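Local coordinates for arfgap-like finger domain containing protein (Cryptosporidium parvum Iowa II, PDB 2OWA) that probably activates the GTPase of ADP-ribosylation factors, this piece being its zinc-finger ArfGAP domain, at residues T38-W49 and V56-R67. Sequence-based numbering, arbitrary orientation.
Sequences TCFDCESRNPTW and VFICLNCSSDHR. With ZN (zinc ion), chain C.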
loop_
_atom_site.group_PDB
_atom_site.type_symbol
_atom_site.label_atom_id
_atom_site.label_comp_id
_atom_site.label_asym_id
_atom_site.label_seq_id
_atom_site.Cartn_x
_atom_site.Cartn_y
_atom_site.Cartn_z
ATOM N N THR A 38 1.970 -10.480 5.527
ATOM C CA THR A 38 0.624 -10.698 5.978
ATOM C C THR A 38 -0.227 -9.473 5.547
ATOM O O THR A 38 0.263 -8.363 5.547
ATOM C CB THR A 38 0.664 -10.904 7.489
ATOM O OG1 THR A 38 -0.659 -11.065 7.987
ATOM C CG2 THR A 38 1.302 -9.728 8.182
ATOM N N CYS A 39 -1.477 -9.685 5.147
ATOM C CA CYS A 39 -2.334 -8.574 4.671
ATOM C C CYS A 39 -2.490 -7.515 5.764
ATOM O O CYS A 39 -2.680 -7.852 6.933
ATOM C CB CYS A 39 -3.695 -9.108 4.273
ATOM S SG CYS A 39 -5.005 -7.917 4.055
ATOM N N PHE A 40 -2.430 -6.246 5.381
ATOM C CA PHE A 40 -2.553 -5.151 6.352
ATOM C C PHE A 40 -3.902 -5.183 7.098
ATOM O O PHE A 40 -3.968 -4.807 8.274
ATOM C CB PHE A 40 -2.362 -3.776 5.669
ATOM C CG PHE A 40 -2.248 -2.628 6.644
ATOM C CD1 PHE A 40 -1.078 -2.439 7.382
ATOM C CD2 PHE A 40 -3.293 -1.736 6.808
ATOM C CE1 PHE A 40 -0.961 -1.376 8.308
ATOM C CE2 PHE A 40 -3.173 -0.652 7.741
ATOM C CZ PHE A 40 -1.991 -0.504 8.477
ATOM N N ASP A 41 -4.969 -5.599 6.417
ATOM C CA ASP A 41 -6.311 -5.594 7.036
ATOM C C ASP A 41 -6.669 -6.869 7.809
ATOM O O ASP A 41 -7.232 -6.783 8.914
ATOM C CB ASP A 41 -7.401 -5.355 5.984
ATOM C CG ASP A 41 -7.320 -3.979 5.347
ATOM O OD1 ASP A 41 -6.327 -3.255 5.614
ATOM O OD2 ASP A 41 -8.261 -3.642 4.579
ATOM N N CYS A 42 -6.357 -8.044 7.250
ATOM C CA CYS A 42 -6.846 -9.284 7.842
ATOM C C CYS A 42 -5.788 -10.334 8.168
ATOM O O CYS A 42 -6.126 -11.425 8.624
ATOM C CB CYS A 42 -7.896 -9.904 6.938
ATOM S SG CYS A 42 -7.197 -10.842 5.583
ATOM N N GLU A 43 -4.530 -10.032 7.886
ATOM C CA GLU A 43 -3.426 -10.944 8.158
ATOM C C GLU A 43 -3.352 -12.279 7.336
ATOM O O GLU A 43 -2.507 -13.136 7.632
ATOM C CB GLU A 43 -3.247 -11.162 9.683
ATOM C CG GLU A 43 -3.200 -9.832 10.497
ATOM C CD GLU A 43 -2.847 -9.996 11.962
ATOM O OE1 GLU A 43 -3.506 -10.789 12.684
ATOM O OE2 GLU A 43 -1.907 -9.300 12.427
ATOM N N SER A 44 -4.222 -12.436 6.331
ATOM C CA SER A 44 -4.087 -13.450 5.281
ATOM C C SER A 44 -2.669 -13.364 4.750
ATOM O O SER A 44 -2.127 -12.285 4.598
ATOM C CB SER A 44 -5.111 -13.201 4.150
ATOM O OG SER A 44 -4.805 -13.910 2.945
ATOM N N ARG A 45 -2.063 -14.515 4.457
ATOM C CA ARG A 45 -0.625 -14.580 4.232
ATOM C C ARG A 45 -0.241 -14.288 2.784
ATOM O O ARG A 45 -1.026 -14.510 1.889
ATOM C CB ARG A 45 -0.096 -15.918 4.765
ATOM C CG ARG A 45 -0.344 -16.012 6.282
ATOM C CD ARG A 45 -1.066 -17.299 6.725
ATOM N NE ARG A 45 -0.087 -18.343 7.022
ATOM C CZ ARG A 45 0.126 -18.906 8.207
ATOM N NH1 ARG A 45 -0.604 -18.592 9.276
ATOM N NH2 ARG A 45 1.088 -19.808 8.310
ATOM N N ASN A 46 0.955 -13.743 2.568
ATOM C CA ASN A 46 1.444 -13.438 1.213
ATOM C C ASN A 46 0.515 -12.538 0.407
ATOM O O ASN A 46 0.109 -12.911 -0.689
ATOM C CB ASN A 46 1.745 -14.741 0.430
ATOM C CG ASN A 46 2.461 -14.486 -0.890
ATOM O OD1 ASN A 46 3.203 -13.493 -1.036
ATOM N ND2 ASN A 46 2.222 -15.359 -1.881
ATOM N N PRO A 47 0.188 -11.338 0.927
ATOM C CA PRO A 47 -0.722 -10.506 0.131
ATOM C C PRO A 47 0.013 -9.924 -1.097
ATOM O O PRO A 47 1.211 -9.600 -1.023
ATOM C CB PRO A 47 -1.104 -9.384 1.104
ATOM C CG PRO A 47 0.152 -9.222 1.948
ATOM C CD PRO A 47 0.590 -10.659 2.180
ATOM N N THR A 48 -0.684 -9.811 -2.219
ATOM C CA THR A 48 -0.039 -9.351 -3.447
ATOM C C THR A 48 -0.741 -8.142 -4.030
ATOM O O THR A 48 -0.257 -7.553 -4.983
ATOM C CB THR A 48 0.060 -10.486 -4.523
ATOM O OG1 THR A 48 -1.257 -10.848 -4.915
ATOM C CG2 THR A 48 0.770 -11.706 -3.947
ATOM N N TRP A 49 -1.881 -7.769 -3.468
ATOM C CA TRP A 49 -2.538 -6.525 -3.834
ATOM C C TRP A 49 -1.992 -5.404 -2.955
ATOM O O TRP A 49 -1.216 -5.656 -2.031
ATOM C CB TRP A 49 -4.073 -6.642 -3.729
ATOM C CG TRP A 49 -4.613 -7.477 -4.798
ATOM C CD1 TRP A 49 -4.526 -8.848 -4.887
ATOM C CD2 TRP A 49 -5.275 -7.040 -6.001
ATOM N NE1 TRP A 49 -5.086 -9.276 -6.063
ATOM C CE2 TRP A 49 -5.579 -8.204 -6.753
ATOM C CE3 TRP A 49 -5.642 -5.785 -6.515
ATOM C CZ2 TRP A 49 -6.246 -8.155 -7.992
ATOM C CZ3 TRP A 49 -6.321 -5.730 -7.765
ATOM C CH2 TRP A 49 -6.604 -6.923 -8.486
ATOM N N VAL A 56 0.327 0.120 1.646
ATOM C CA VAL A 56 0.181 -1.147 2.349
ATOM C C VAL A 56 -0.118 -2.275 1.342
ATOM O O VAL A 56 -0.731 -2.038 0.307
ATOM C CB VAL A 56 -0.890 -1.099 3.458
ATOM C CG1 VAL A 56 -0.434 -0.120 4.627
ATOM C CG2 VAL A 56 -2.225 -0.668 2.877
ATOM N N PHE A 57 0.319 -3.486 1.675
ATOM C CA PHE A 57 -0.064 -4.708 0.935
ATOM C C PHE A 57 -1.246 -5.417 1.587
ATOM O O PHE A 57 -1.275 -5.576 2.813
ATOM C CB PHE A 57 1.093 -5.693 0.850
ATOM C CG PHE A 57 2.224 -5.194 0.048
ATOM C CD1 PHE A 57 2.274 -5.433 -1.313
ATOM C CD2 PHE A 57 3.252 -4.453 0.660
ATOM C CE1 PHE A 57 3.357 -4.936 -2.086
ATOM C CE2 PHE A 57 4.314 -3.966 -0.080
ATOM C CZ PHE A 57 4.385 -4.223 -1.452
ATOM N N ILE A 58 -2.184 -5.859 0.752
ATOM C CA ILE A 58 -3.479 -6.418 1.200
ATOM C C ILE A 58 -3.832 -7.625 0.315
ATOM O O ILE A 58 -3.333 -7.707 -0.784
ATOM C CB ILE A 58 -4.611 -5.351 1.122
ATOM C CG1 ILE A 58 -4.719 -4.715 -0.293
ATOM C CG2 ILE A 58 -4.445 -4.295 2.282
ATOM C CD1 ILE A 58 -5.865 -3.706 -0.424
ATOM N N CYS A 59 -4.707 -8.525 0.776
ATOM C CA CYS A 59 -5.021 -9.724 0.031
ATOM C C CYS A 59 -6.104 -9.464 -1.021
ATOM O O CYS A 59 -6.722 -8.394 -1.061
ATOM C CB CYS A 59 -5.444 -10.876 0.976
ATOM S SG CYS A 59 -7.000 -10.601 1.922
ATOM N N LEU A 60 -6.340 -10.473 -1.851
ATOM C CA LEU A 60 -7.323 -10.415 -2.923
ATOM C C LEU A 60 -8.729 -10.141 -2.386
ATOM O O LEU A 60 -9.524 -9.460 -3.042
ATOM C CB LEU A 60 -7.238 -11.690 -3.802
ATOM C CG LEU A 60 -7.333 -13.113 -3.210
ATOM C CD1 LEU A 60 -8.749 -13.403 -2.754
ATOM C CD2 LEU A 60 -6.883 -14.217 -4.205
ATOM N N ASN A 61 -9.020 -10.645 -1.184
ATOM C CA ASN A 61 -10.283 -10.405 -0.497
ATOM C C ASN A 61 -10.385 -8.926 -0.073
ATOM O O ASN A 61 -11.318 -8.230 -0.466
ATOM C CB ASN A 61 -10.394 -11.334 0.729
ATOM C CG ASN A 61 -11.824 -11.491 1.232
ATOM O OD1 ASN A 61 -12.411 -10.573 1.846
ATOM N ND2 ASN A 61 -12.402 -12.687 0.988
ATOM N N CYS A 62 -9.400 -8.435 0.663
ATOM C CA CYS A 62 -9.449 -7.048 1.153
ATOM C C CYS A 62 -9.337 -6.043 0.016
ATOM O O CYS A 62 -9.919 -4.976 0.110
ATOM C CB CYS A 62 -8.396 -6.792 2.248
ATOM S SG CYS A 62 -8.747 -7.838 3.670
ATOM N N SER A 63 -8.631 -6.409 -1.061
ATOM C CA SER A 63 -8.541 -5.575 -2.263
ATOM C C SER A 63 -9.903 -5.240 -2.887
ATOM O O SER A 63 -10.108 -4.109 -3.301
ATOM C CB SER A 63 -7.627 -6.205 -3.311
ATOM O OG SER A 63 -8.164 -7.451 -3.760
ATOM N N SER A 64 -10.824 -6.210 -2.919
ATOM C CA SER A 64 -12.193 -5.969 -3.395
ATOM C C SER A 64 -12.892 -4.940 -2.573
ATOM O O SER A 64 -13.451 -4.014 -3.135
ATOM C CB SER A 64 -13.053 -7.247 -3.450
ATOM O OG SER A 64 -12.534 -8.143 -4.410
ATOM N N ASP A 65 -12.894 -5.106 -1.251
ATOM C CA ASP A 65 -13.457 -4.078 -0.351
ATOM C C ASP A 65 -12.899 -2.692 -0.601
ATOM O O ASP A 65 -13.660 -1.725 -0.691
ATOM C CB ASP A 65 -13.295 -4.451 1.126
ATOM C CG ASP A 65 -13.967 -5.795 1.478
ATOM O OD1 ASP A 65 -14.959 -6.198 0.819
ATOM O OD2 ASP A 65 -13.454 -6.476 2.388
ATOM N N HIS A 66 -11.572 -2.583 -0.683
ATOM C CA HIS A 66 -10.923 -1.309 -1.002
ATOM C C HIS A 66 -11.350 -0.737 -2.355
ATOM O O HIS A 66 -11.477 0.461 -2.492
ATOM C CB HIS A 66 -9.405 -1.449 -1.000
ATOM C CG HIS A 66 -8.809 -1.480 0.368
ATOM N ND1 HIS A 66 -7.980 -0.486 0.837
ATOM C CD2 HIS A 66 -8.931 -2.378 1.373
ATOM C CE1 HIS A 66 -7.599 -0.772 2.067
ATOM N NE2 HIS A 66 -8.170 -1.916 2.416
ATOM N N ARG A 67 -11.541 -1.602 -3.342
ATOM C CA ARG A 67 -11.923 -1.172 -4.691
ATOM C C ARG A 67 -13.327 -0.534 -4.737
ATOM O O ARG A 67 -13.620 0.262 -5.634
ATOM C CB ARG A 67 -11.801 -2.340 -5.704
ATOM C CG ARG A 67 -10.351 -2.664 -6.141
ATOM C CD ARG A 67 -10.269 -3.683 -7.314
ATOM N NE ARG A 67 -10.805 -5.009 -6.971
ATOM C CZ ARG A 67 -10.097 -6.052 -6.503
ATOM N NH1 ARG A 67 -8.792 -5.969 -6.291
ATOM N NH2 ARG A 67 -10.700 -7.203 -6.229
HETATM ZN ZN ZN C . -7.014 -9.235 3.826
HETATM O O HOH W 1 -3.383 -11.877 -2.269
#
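Over one face of the Trp49 indole lie the hydroxyl of Ser63 and, farther out above the six-membered ring, the guanidinium of Arg67, whose CZ stands 4.3 Å from the ring centroid in a cation-pi contact; the two planes are inclined by 56°. Arg67 NH1 is modelled too close to the ring, so its exact place is doubtful. Phe40 presents a face to Val56, and methyl CG1 sits almost centrally on it, 3.7 Å from the ring centroid, as a CH-pi contact; the ring also meets Tyr119 edge-to-face. The His66 imidazole has Ile58 CD1 over one face and the Asp41 carboxylate at its edge. Its NE2 donates to Asp41 OD2 over 2.8 Å on the syn side, exactly in the ring plane but 22° out of the carboxylate plane. His66 ND1 is hydrogen-bonded to Ser74, Lys117 makes a salt bridge to Asp41 OD2 and Tyr119 a hydrogen bond to OD1, so both buried partners are fixed in rotation and the acid's negative charge is probably balanced by the lysine. The two segments together form the Cys4 zinc finger of the ArfGAP fold: two CxxC pairs, Cys39 with Cys42 and Cys59 with Cys62, bind zinc through SG at 2.2 to 2.4 Å. Cys39 SG, swung anti to its own backbone N (chi1 165°), also accepts from Cys42 N and, weakly, from Asp41 N and, across the contact, Cys59 N. Cys59 is the N-cap of helix 60-67: its SG receives Cys62 N at 3.5 Å, tying the helix start to the metal. Such N-H...S bonds would probably spread some of the thiolate charge. Phe40 N donates to Phe57 O at 2.9 Å. Trp49 and Ile58 form an antiparallel hydrogen-bonded pair, Ile58 N donating to Trp49 O at 3.0 Å and Trp49 N returning a weak bond to Ile58 O. Pro47 lays CG against Phe57 CB and CB against the Ile58 carbonyl carbon.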